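Local atomic coordinates of surface-associated protein CshA (Streptococcus gordonii, PDB entry 5L2D), a protein that acts as a cell-wall-anchored streptococcal surface adhesin that binds host fibronectin by a catch-clamp mechanism, the present chain comprising its non-repetitive domain 2. Residues A28-L33 against G37-G42; F144-T149 against V155-V160; G196-M201 against G238-Q243. All blocks are in the same frame, centred on the assembly; numbering follows the deposited sequence.

Contact 1: residues A28-L33 against G37-G42; sequences ASMKNL and GGFKVG
L33 spreads its two methyl groups over the backbone of G37 and G38, against their carbonyl oxygens. CD1 lies 3.5 Å from G37 O, and CD2 stands 3.3 Å from G38 O. The positive phi of G37 suits glycine at that position. Beyond the peptides, CD2 meets the F39 ring obliquely, 4.1 Å from CD1 of the phenylalanine. M30 reaches the same ring farther round, with its CE 3.8 Å from F39 CZ and its sulfur 5.4 Å from the ring centroid, 50° off the ring normal: an oblique Met-aromatic contact. A bent, flexible methionine chain is well suited to following the ring in this way.

N32 supplies the polar half. Its backbone is in the left-handed region, which asparagine tolerates well, and its amide reaches the other segment by a nearly straight bond, ND2 to G42 O at 3.0 Å. The acceptor lies in the plane of the asparagine amide, yet the N-H comes down on G42 from almost directly above its carbonyl plane. K40, two residues before G42, returns a bond to the backbone of N32. With CG set between its backbone N and carbonyl carbon (chi1 58°), the lysine chain runs extended to CE and then turns at its last torsion, which brings NZ to 3.0 Å from N32 O, again above the carbonyl plane. The same oxygen also accepts from T43 OG1, so two donors grip it.

These bonds lie within the connection from strand 30-31 to its antiparallel partner 44-50. On that sheet K31 pairs with V44 and M30 packs on F45; G42 bonds with V59 of strand 53-61, and F39 with V106 in a loop.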
ATOM      1  N   ALA A  28      18.208   6.184  13.135  1.00 85.80           N
ATOM      2  CA  ALA A  28      19.070   7.342  13.074  1.00 82.40           C
ATOM      3  C   ALA A  28      18.616   8.237  11.955  1.00 81.29           C
ATOM      4  O   ALA A  28      18.948   9.396  11.907  1.00 74.80           O
ATOM      5  CB  ALA A  28      20.495   6.917  12.850  1.00 77.55           C
ATOM      6  N   SER A  29      17.848   7.683  11.041  1.00 83.61           N
ATOM      7  CA  SER A  29      17.370   8.449   9.924  1.00 82.85           C
ATOM      8  C   SER A  29      15.946   8.861  10.140  1.00 74.80           C
ATOM      9  O   SER A  29      15.423   9.663   9.409  1.00 63.96           O
ATOM     10  CB  SER A  29      17.486   7.628   8.657  1.00 80.69           C
ATOM     11  OG  SER A  29      18.693   6.907   8.648  1.00 83.71           O
ATOM     12  N   MET A  30      15.314   8.311  11.160  1.00 77.22           N
ATOM     13  CA  MET A  30      13.934   8.646  11.446  1.00 73.40           C
ATOM     14  C   MET A  30      13.777   9.695  12.510  1.00 70.43           C
ATOM     15  O   MET A  30      14.590   9.835  13.390  1.00 78.56           O
ATOM     16  CB  MET A  30      13.167   7.412  11.866  1.00 69.55           C
ATOM     17  CG  MET A  30      13.468   6.202  11.034  1.00 73.07           C
ATOM     18  SD  MET A  30      12.315   6.012   9.693  1.00 75.60           S
ATOM     19  CE  MET A  30      10.838   6.654  10.403  1.00 75.32           C
ATOM     20  N   LYS A  31      12.696  10.432  12.414  1.00 72.26           N
ATOM     21  CA  LYS A  31      12.381  11.473  13.382  1.00 70.73           C
ATOM     22  C   LYS A  31      10.890  11.559  13.549  1.00 66.42           C
ATOM     23  O   LYS A  31      10.141  11.257  12.644  1.00 74.33           O
ATOM     24  CB  LYS A  31      12.895  12.827  12.932  1.00 78.50           C
ATOM     25  CG  LYS A  31      14.404  12.961  12.925  1.00 92.80           C
ATOM     26  CD  LYS A  31      14.828  14.425  12.851  1.00103.14           C
ATOM     27  CE  LYS A  31      15.013  15.042  14.230  1.00103.40           C
ATOM     28  NZ  LYS A  31      16.401  14.786  14.715  1.00107.37           N
ATOM     29  N   ASN A  32      10.466  11.965  14.735  1.00 70.09           N
ATOM     30  CA  ASN A  32       9.073  12.161  15.034  1.00 66.98           C
ATOM     31  C   ASN A  32       8.223  10.839  15.022  1.00 67.06           C
ATOM     32  O   ASN A  32       7.063  10.785  14.556  1.00 54.34           O
ATOM     33  CB  ASN A  32       8.557  13.226  14.067  1.00 74.72           C
ATOM     34  CG  ASN A  32       7.558  14.141  14.707  1.00 74.68           C
ATOM     35  OD1 ASN A  32       7.651  14.411  15.885  1.00 80.25           O
ATOM     36  ND2 ASN A  32       6.589  14.615  13.938  1.00 83.16           N
ATOM     37  N   LEU A  33       8.822   9.780  15.566  1.00 64.99           N
ATOM     38  CA  LEU A  33       8.135   8.518  15.757  1.00 64.09           C
ATOM     39  C   LEU A  33       7.166   8.614  16.891  1.00 63.32           C
ATOM     40  O   LEU A  33       7.324   9.411  17.805  1.00 66.82           O
ATOM     41  CB  LEU A  33       9.116   7.421  16.128  1.00 71.14           C
ATOM     42  CG  LEU A  33      10.013   6.880  15.032  1.00 76.31           C
ATOM     43  CD1 LEU A  33      10.852   5.729  15.581  1.00 82.18           C
ATOM     44  CD2 LEU A  33       9.166   6.422  13.862  1.00 75.55           C
ATOM     45  N   GLY A  37       6.964   3.723  18.968  1.00 79.92           N
ATOM     46  CA  GLY A  37       8.077   3.621  18.020  1.00 83.68           C
ATOM     47  C   GLY A  37       7.675   3.427  16.559  1.00 81.30           C
ATOM     48  O   GLY A  37       8.523   3.181  15.695  1.00 76.76           O
ATOM     49  N   GLY A  38       6.386   3.536  16.275  1.00 76.79           N
ATOM     50  CA  GLY A  38       5.905   3.404  14.918  1.00 79.22           C
ATOM     51  C   GLY A  38       5.618   4.752  14.287  1.00 73.10           C
ATOM     52  O   GLY A  38       6.085   5.789  14.745  1.00 79.56           O
ATOM     53  N   PHE A  39       4.811   4.722  13.237  1.00 71.09           N
ATOM     54  CA  PHE A  39       4.639   5.858  12.342  1.00 68.85           C
ATOM     55  C   PHE A  39       3.342   6.544  12.641  1.00 62.64           C
ATOM     56  O   PHE A  39       2.333   5.898  12.857  1.00 73.35           O
ATOM     57  CB  PHE A  39       4.595   5.380  10.893  1.00 67.32           C
ATOM     58  CG  PHE A  39       5.918   4.906  10.350  1.00 75.47           C
ATOM     59  CD1 PHE A  39       6.883   4.332  11.164  1.00 86.79           C
ATOM     60  CD2 PHE A  39       6.179   4.999   9.010  1.00 78.84           C
ATOM     61  CE1 PHE A  39       8.092   3.895  10.651  1.00 91.53           C
ATOM     62  CE2 PHE A  39       7.375   4.559   8.490  1.00 88.84           C
ATOM     63  CZ  PHE A  39       8.337   4.009   9.309  1.00 91.69           C
ATOM     64  N   LYS A  40       3.376   7.860  12.646  1.00 64.90           N
ATOM     65  CA  LYS A  40       2.173   8.662  12.785  1.00 65.91           C
ATOM     66  C   LYS A  40       2.281   9.765  11.785  1.00 63.84           C
ATOM     67  O   LYS A  40       3.299   9.876  11.065  1.00 56.26           O
ATOM     68  CB  LYS A  40       2.052   9.263  14.193  1.00 71.82           C
ATOM     69  CG  LYS A  40       3.219  10.145  14.630  1.00 74.37           C
ATOM     70  CD  LYS A  40       3.038  10.647  16.061  1.00 81.36           C
ATOM     71  CE  LYS A  40       4.360  10.986  16.757  1.00 78.21           C
ATOM     72  NZ  LYS A  40       4.963  12.205  16.190  1.00 75.49           N
ATOM     73  N   VAL A  41       1.244  10.595  11.736  1.00 57.18           N
ATOM     74  CA  VAL A  41       1.293  11.700  10.821  1.00 52.48           C
ATOM     75  C   VAL A  41       2.359  12.607  11.387  1.00 56.67           C
ATOM     76  O   VAL A  41       2.321  12.941  12.578  1.00 58.01           O
ATOM     77  CB  VAL A  41      -0.030  12.475  10.728  1.00 53.97           C
ATOM     78  CG1 VAL A  41       0.084  13.557   9.663  1.00 55.66           C
ATOM     79  CG2 VAL A  41      -1.185  11.545  10.391  1.00 51.34           C
ATOM     80  N   GLY A  42       3.331  12.953  10.542  1.00 55.45           N
ATOM     81  CA  GLY A  42       4.338  13.928  10.884  1.00 51.26           C
ATOM     82  C   GLY A  42       5.676  13.276  11.050  1.00 57.26           C
ATOM     83  O   GLY A  42       6.711  13.968  10.985  1.00 62.38           O
TER

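Contact 2: residues F144-T149 against V155-V160; sequences FKVEAT and VKPSVV
One backbone hydrogen bond joins V155 to A148: V155 N donates to A148 O at 2.8 Å, with an N-H...O angle of 157° and the donor tilted from the carbonyl plane. Beside it, V155 CG2 lies 3.3 Å from the same A148 O.

This is where a β-hairpin, strand 138-150 turning back antiparallel into the short strand 153-154, begins to open. The return then bends away, and P157, with its restricted phi and lack of an N-H, suits a stretch that leaves the pairing. From S158 to V160 the chain instead pairs antiparallel with a strand of the second subunit.

Apolar contacts fill the angle between the diverging arms. A148 CB packs 3.8 Å from P157 CB, its small size letting the proline come close. V146 CG1, anti to its own backbone nitrogen (chi1 -173°), touches both P157 CG and V159 CG2 at 4.0 Å.

Charge stays on the other face of strand 138-150: K145 NZ bridges to E147 OE2 at 2.8 Å, approaching from above the carboxylate plane.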
ATOM      1  N   PHE A 144       2.546   9.085   2.021  1.00 51.04           N
ATOM      2  CA  PHE A 144       3.765   9.797   2.247  1.00 51.37           C
ATOM      3  C   PHE A 144       3.915  10.991   1.326  1.00 53.60           C
ATOM      4  O   PHE A 144       3.604  10.894   0.141  1.00 55.01           O
ATOM      5  CB  PHE A 144       4.921   8.881   1.926  1.00 54.35           C
ATOM      6  CG  PHE A 144       5.156   7.836   2.933  1.00 56.57           C
ATOM      7  CD1 PHE A 144       5.892   8.129   4.079  1.00 63.44           C
ATOM      8  CD2 PHE A 144       4.663   6.561   2.744  1.00 56.79           C
ATOM      9  CE1 PHE A 144       6.127   7.151   5.019  1.00 66.62           C
ATOM     10  CE2 PHE A 144       4.882   5.581   3.684  1.00 61.62           C
ATOM     11  CZ  PHE A 144       5.613   5.876   4.821  1.00 66.03           C
ATOM     12  N   LYS A 145       4.468  12.080   1.867  1.00 52.73           N
ATOM     13  CA  LYS A 145       5.019  13.174   1.076  1.00 53.98           C
ATOM     14  C   LYS A 145       6.376  12.755   0.659  1.00 53.52           C
ATOM     15  O   LYS A 145       7.092  12.189   1.461  1.00 53.80           O
ATOM     16  CB  LYS A 145       5.169  14.389   1.968  1.00 64.19           C
ATOM     17  CG  LYS A 145       5.578  15.695   1.317  1.00 69.80           C
ATOM     18  CD  LYS A 145       4.978  16.861   2.101  1.00 79.72           C
ATOM     19  CE  LYS A 145       5.418  18.206   1.554  1.00 88.79           C
ATOM     20  NZ  LYS A 145       6.656  18.639   2.256  1.00 92.01           N
ATOM     21  N   VAL A 146       6.756  13.048  -0.574  1.00 56.38           N
ATOM     22  CA  VAL A 146       8.067  12.651  -1.106  1.00 53.94           C
ATOM     23  C   VAL A 146       8.848  13.855  -1.642  1.00 55.75           C
ATOM     24  O   VAL A 146       8.359  14.612  -2.492  1.00 55.60           O
ATOM     25  CB  VAL A 146       7.911  11.678  -2.271  1.00 54.92           C
ATOM     26  CG1 VAL A 146       9.265  11.135  -2.698  1.00 57.71           C
ATOM     27  CG2 VAL A 146       6.982  10.566  -1.882  1.00 56.37           C
ATOM     28  N   GLU A 147      10.071  14.003  -1.165  1.00 55.66           N
ATOM     29  CA  GLU A 147      10.913  15.111  -1.550  1.00 55.72           C
ATOM     30  C   GLU A 147      12.298  14.583  -1.777  1.00 56.85           C
ATOM     31  O   GLU A 147      12.725  13.578  -1.182  1.00 63.46           O
ATOM     32  CB  GLU A 147      10.974  16.184  -0.465  1.00 60.07           C
ATOM     33  CG  GLU A 147       9.636  16.584   0.156  1.00 67.90           C
ATOM     34  CD  GLU A 147       9.793  17.673   1.227  1.00 75.74           C
ATOM     35  OE1 GLU A 147      10.506  17.454   2.233  1.00 75.39           O
ATOM     36  OE2 GLU A 147       9.208  18.765   1.066  1.00 81.56           O
ATOM     37  N   ALA A 148      13.019  15.288  -2.624  1.00 54.27           N
ATOM     38  CA  ALA A 148      14.342  14.889  -2.966  1.00 53.43           C
ATOM     39  C   ALA A 148      15.161  16.106  -3.404  1.00 54.69           C
ATOM     40  O   ALA A 148      14.676  17.014  -4.078  1.00 61.43           O
ATOM     41  CB  ALA A 148      14.289  13.817  -4.048  1.00 50.48           C
ATOM     42  N   THR A 149      16.432  16.059  -3.042  1.00 56.49           N
ATOM     43  CA  THR A 149      17.359  17.152  -3.147  1.00 52.27           C
ATOM     44  C   THR A 149      18.633  16.701  -3.788  1.00 55.22           C
ATOM     45  O   THR A 149      19.103  15.597  -3.549  1.00 55.06           O
ATOM     46  CB  THR A 149      17.662  17.642  -1.742  1.00 58.34           C
ATOM     47  OG1 THR A 149      17.005  18.882  -1.604  1.00 50.38           O
ATOM     48  CG2 THR A 149      19.249  17.747  -1.401  1.00 64.50           C
ATOM     49  N   VAL A 155      14.678  18.268  -6.585  1.00 59.44           N
ATOM     50  CA  VAL A 155      14.691  17.487  -7.845  1.00 62.22           C
ATOM     51  C   VAL A 155      13.506  16.507  -7.933  1.00 60.20           C
ATOM     52  O   VAL A 155      12.832  16.262  -6.920  1.00 60.12           O
ATOM     53  CB  VAL A 155      16.011  16.703  -8.026  1.00 64.79           C
ATOM     54  CG1 VAL A 155      17.116  17.641  -8.478  1.00 60.40           C
ATOM     55  CG2 VAL A 155      16.411  15.993  -6.733  1.00 68.28           C
ATOM     56  N   LYS A 156      13.251  15.986  -9.144  1.00 59.78           N
ATOM     57  CA  LYS A 156      12.104  15.094  -9.433  1.00 64.65           C
ATOM     58  C   LYS A 156      12.482  13.665  -9.039  1.00 69.56           C
ATOM     59  O   LYS A 156      13.233  13.015  -9.780  1.00 61.49           O
ATOM     60  CB  LYS A 156      11.708  15.094 -10.946  1.00 62.97           C
ATOM     61  N   PRO A 157      11.943  13.154  -7.898  1.00 66.88           N
ATOM     62  CA  PRO A 157      12.239  11.795  -7.428  1.00 61.43           C
ATOM     63  C   PRO A 157      11.557  10.690  -8.217  1.00 60.90           C
ATOM     64  O   PRO A 157      10.406  10.841  -8.656  1.00 65.16           O
ATOM     65  CB  PRO A 157      11.685  11.790  -6.025  1.00 63.88           C
ATOM     66  CG  PRO A 157      10.525  12.705  -6.113  1.00 71.44           C
ATOM     67  CD  PRO A 157      10.908  13.792  -7.072  1.00 66.75           C
ATOM     68  N   SER A 158      12.290   9.596  -8.386  1.00 59.01           N
ATOM     69  CA  SER A 158      11.747   8.348  -8.925  1.00 65.55           C
ATOM     70  C   SER A 158      11.560   7.264  -7.838  1.00 55.53           C
ATOM     71  O   SER A 158      12.505   6.791  -7.277  1.00 58.74           O
ATOM     72  CB  SER A 158      12.671   7.865 -10.029  1.00 69.10           C
ATOM     73  OG  SER A 158      12.429   8.637 -11.199  1.00 78.78           O
ATOM     74  N   VAL A 159      10.332   6.886  -7.549  1.00 50.73           N
ATOM     75  CA  VAL A 159      10.058   5.988  -6.463  1.00 48.93           C
ATOM     76  C   VAL A 159       9.610   4.627  -6.938  1.00 53.69           C
ATOM     77  O   VAL A 159       8.759   4.555  -7.814  1.00 56.16           O
ATOM     78  CB  VAL A 159       8.913   6.529  -5.652  1.00 46.95           C
ATOM     79  CG1 VAL A 159       8.468   5.506  -4.648  1.00 47.11           C
ATOM     80  CG2 VAL A 159       9.352   7.791  -4.958  1.00 47.96           C
ATOM     81  N   VAL A 160      10.152   3.561  -6.331  1.00 52.95           N
ATOM     82  CA  VAL A 160       9.715   2.180  -6.612  1.00 47.80           C
ATOM     83  C   VAL A 160       9.066   1.602  -5.395  1.00 44.30           C
ATOM     84  O   VAL A 160       9.415   1.959  -4.289  1.00 44.76           O
ATOM     85  CB  VAL A 160      10.862   1.266  -6.957  1.00 54.61           C
ATOM     86  CG1 VAL A 160      11.311   1.506  -8.377  1.00 58.13           C
ATOM     87  CG2 VAL A 160      12.024   1.465  -5.997  1.00 54.72           C
TER

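Contact 3: residues G196-M201 against G238-Q243; sequences GPYTVM and GGLGSQ
Y198 has CG placed between its own backbone nitrogen and carbonyl carbon (chi1 65°), and this throws the ring out from the strand toward the loop 238-243. Two residues on, V200 holds CG1 anti to its nitrogen (chi1 179°), so that the other methyl, CG2, is the branch facing G238. The two side chains thus meet the backbone of one glycine. G238 N sits at the edge of the tyrosine ring, close to its plane, 3.5 Å from Y198 OH and 3.6 Å from V200 CG2. A side chain on G238 would point at Y198 and V200; without one the backbone itself packs against them, V200 CG2 lying 3.8 Å from G238 CA. At the same hydroxyl L240 arrives from the opposite direction and brings CD1 to 3.6 Å from Y198 OH. The contact is small and consists of packing.

The loop includes a type II β-turn from G239 to S242, with G241 at the third position, where positive phi is readily adopted by glycine. G239 O accepts both S242 N at 3.1 Å and S242 OG at 2.8 Å, the two donors reaching it from the same face of its carbonyl plane. The serine hydroxyl also accepts from V244 N, tying the turn to the strand that follows.

The contact lies at one edge of a sheet that has three antiparallel strands within this chain. Strand 198-200 pairs with the central strand 244-250 through T199 and I249, and Y198 packs on I248. L240 rests on F245 and on Y184 of strand 183-188, while P256 and V258 of the second subunit press on Y198 and L240 respectively.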
ATOM      1  N   GLY A 196       2.472 -14.746 -16.658  1.00122.11           N
ATOM      2  CA  GLY A 196       2.949 -14.039 -15.480  1.00125.25           C
ATOM      3  C   GLY A 196       4.353 -13.457 -15.649  1.00121.13           C
ATOM      4  O   GLY A 196       5.122 -13.941 -16.485  1.00127.49           O
ATOM      5  N   PRO A 197       4.610 -12.301 -14.998  1.00113.46           N
ATOM      6  CA  PRO A 197       5.650 -12.106 -13.948  1.00 96.44           C
ATOM      7  C   PRO A 197       4.902 -12.010 -12.618  1.00 92.08           C
ATOM      8  O   PRO A 197       5.415 -12.330 -11.540  1.00 90.29           O
ATOM      9  CB  PRO A 197       6.306 -10.774 -14.302  1.00 90.74           C
ATOM     10  CG  PRO A 197       5.339 -10.073 -15.203  1.00 98.89           C
ATOM     11  CD  PRO A 197       4.350 -11.061 -15.766  1.00103.20           C
ATOM     12  N   TYR A 198       3.659 -11.566 -12.748  1.00 82.15           N
ATOM     13  CA  TYR A 198       2.695 -11.487 -11.682  1.00 79.71           C
ATOM     14  C   TYR A 198       1.374 -11.697 -12.393  1.00 73.58           C
ATOM     15  O   TYR A 198       1.342 -11.623 -13.635  1.00 63.19           O
ATOM     16  CB  TYR A 198       2.739 -10.085 -11.054  1.00 81.32           C
ATOM     17  CG  TYR A 198       2.318  -8.920 -11.965  1.00 69.89           C
ATOM     18  CD1 TYR A 198       3.257  -8.164 -12.677  1.00 65.01           C
ATOM     19  CD2 TYR A 198       0.986  -8.557 -12.066  1.00 64.84           C
ATOM     20  CE1 TYR A 198       2.867  -7.094 -13.474  1.00 60.59           C
ATOM     21  CE2 TYR A 198       0.596  -7.507 -12.860  1.00 63.32           C
ATOM     22  CZ  TYR A 198       1.531  -6.782 -13.558  1.00 63.97           C
ATOM     23  OH  TYR A 198       1.069  -5.739 -14.326  1.00 72.24           O
ATOM     24  N   THR A 199       0.299 -11.918 -11.636  1.00 63.75           N
ATOM     25  CA  THR A 199      -1.020 -11.975 -12.237  1.00 67.93           C
ATOM     26  C   THR A 199      -2.033 -11.137 -11.482  1.00 69.57           C
ATOM     27  O   THR A 199      -1.973 -11.014 -10.260  1.00 69.78           O
ATOM     28  CB  THR A 199      -1.572 -13.390 -12.217  1.00 70.53           C
ATOM     29  OG1 THR A 199      -1.826 -13.722 -10.862  1.00 74.18           O
ATOM     30  CG2 THR A 199      -0.576 -14.378 -12.807  1.00 80.95           C
ATOM     31  N   VAL A 200      -3.020 -10.632 -12.206  1.00 59.95           N
ATOM     32  CA  VAL A 200      -3.935  -9.696 -11.623  1.00 58.09           C
ATOM     33  C   VAL A 200      -5.065 -10.385 -10.858  1.00 58.28           C
ATOM     34  O   VAL A 200      -5.712 -11.282 -11.369  1.00 69.93           O
ATOM     35  CB  VAL A 200      -4.522  -8.774 -12.716  1.00 56.51           C
ATOM     36  CG1 VAL A 200      -5.516  -7.801 -12.081  1.00 54.90           C
ATOM     37  CG2 VAL A 200      -3.397  -8.062 -13.479  1.00 52.66           C
ATOM     38  N   MET A 201      -5.346  -9.935  -9.654  1.00 56.86           N
ATOM     39  CA  MET A 201      -6.441 -10.513  -8.888  1.00 58.98           C
ATOM     40  C   MET A 201      -7.797 -10.089  -9.436  1.00 60.77           C
ATOM     41  O   MET A 201      -7.962  -8.909  -9.713  1.00 71.03           O
ATOM     42  CB  MET A 201      -6.306 -10.055  -7.436  1.00 57.76           C
ATOM     43  CG  MET A 201      -7.341 -10.602  -6.486  1.00 56.29           C
ATOM     44  SD  MET A 201      -7.201  -9.864  -4.852  1.00 62.68           S
ATOM     45  CE  MET A 201      -5.465 -10.184  -4.499  1.00 55.18           C
ATOM     46  N   GLY A 238      -2.280  -4.714 -14.101  1.00 56.02           N
ATOM     47  CA  GLY A 238      -2.908  -4.335 -12.855  1.00 62.18           C
ATOM     48  C   GLY A 238      -2.982  -2.850 -12.641  1.00 61.85           C
ATOM     49  O   GLY A 238      -3.088  -2.386 -11.539  1.00 60.77           O
ATOM     50  N   GLY A 239      -2.921  -2.102 -13.715  1.00 59.15           N
ATOM     51  CA  GLY A 239      -2.932  -0.636 -13.626  1.00 58.15           C
ATOM     52  C   GLY A 239      -1.668   0.084 -14.071  1.00 57.50           C
ATOM     53  O   GLY A 239      -1.451   1.209 -13.667  1.00 58.78           O
ATOM     54  N   LEU A 240      -0.824  -0.539 -14.884  1.00 57.72           N
ATOM     55  CA  LEU A 240       0.362   0.143 -15.381  1.00 57.06           C
ATOM     56  C   LEU A 240      -0.108   1.182 -16.365  1.00 62.61           C
ATOM     57  O   LEU A 240      -1.215   1.055 -16.934  1.00 60.63           O
ATOM     58  CB  LEU A 240       1.307  -0.822 -16.078  1.00 60.41           C
ATOM     59  CG  LEU A 240       1.887  -1.928 -15.182  1.00 61.64           C
ATOM     60  CD1 LEU A 240       2.655  -2.949 -16.013  1.00 60.16           C
ATOM     61  CD2 LEU A 240       2.806  -1.336 -14.135  1.00 68.10           C
ATOM     62  N   GLY A 241       0.710   2.226 -16.536  1.00 61.35           N
ATOM     63  CA  GLY A 241       0.274   3.464 -17.219  1.00 57.95           C
ATOM     64  C   GLY A 241      -0.628   4.392 -16.399  1.00 60.93           C
ATOM     65  O   GLY A 241      -0.886   5.547 -16.794  1.00 62.95           O
ATOM     66  N   SER A 242      -1.088   3.911 -15.241  1.00 54.48           N
ATOM     67  CA  SER A 242      -1.990   4.658 -14.420  1.00 46.81           C
ATOM     68  C   SER A 242      -1.382   4.936 -13.087  1.00 48.89           C
ATOM     69  O   SER A 242      -0.234   4.595 -12.810  1.00 61.73           O
ATOM     70  CB  SER A 242      -3.276   3.899 -14.253  1.00 43.98           C
ATOM     71  OG  SER A 242      -3.324   3.217 -13.033  1.00 43.55           O
ATOM     72  N   GLN A 243      -2.174   5.580 -12.261  1.00 49.91           N
ATOM     73  CA  GLN A 243      -1.728   6.037 -10.986  1.00 54.70           C
ATOM     74  C   GLN A 243      -2.084   5.079  -9.883  1.00 50.92           C
ATOM     75  O   GLN A 243      -1.758   5.317  -8.733  1.00 51.60           O
ATOM     76  CB  GLN A 243      -2.379   7.385 -10.695  1.00 55.69           C
ATOM     77  CG  GLN A 243      -1.848   8.515 -11.564  1.00 61.71           C
ATOM     78  CD  GLN A 243      -2.277   9.856 -11.033  1.00 62.43           C
ATOM     79  OE1 GLN A 243      -3.402   9.987 -10.524  1.00 59.36           O
ATOM     80  NE2 GLN A 243      -1.376  10.846 -11.091  1.00 58.97           N
TER

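Overall arrangement
Contacts 1 and 2 both reach the same antiparallel sheet: their centres are about 18 Å apart, yet they touch, F39 CE2 of contact 1 lying 4.3 Å from F144 CZ of contact 2. Contact 3 joins the edge strand of the three-stranded sheet to a loop, about 22 Å from contact 2 between centres and about 10 Å between nearest atoms. From contact 1 it is about 31 Å between centres, on the opposite side of the chain's middle. The three follow one another along the chain without interleaving. Contacts 2 and 3 both meet the second subunit, the former by strand pairing and packing and the latter by packing, whereas contact 1 meets no other chain of the assembly.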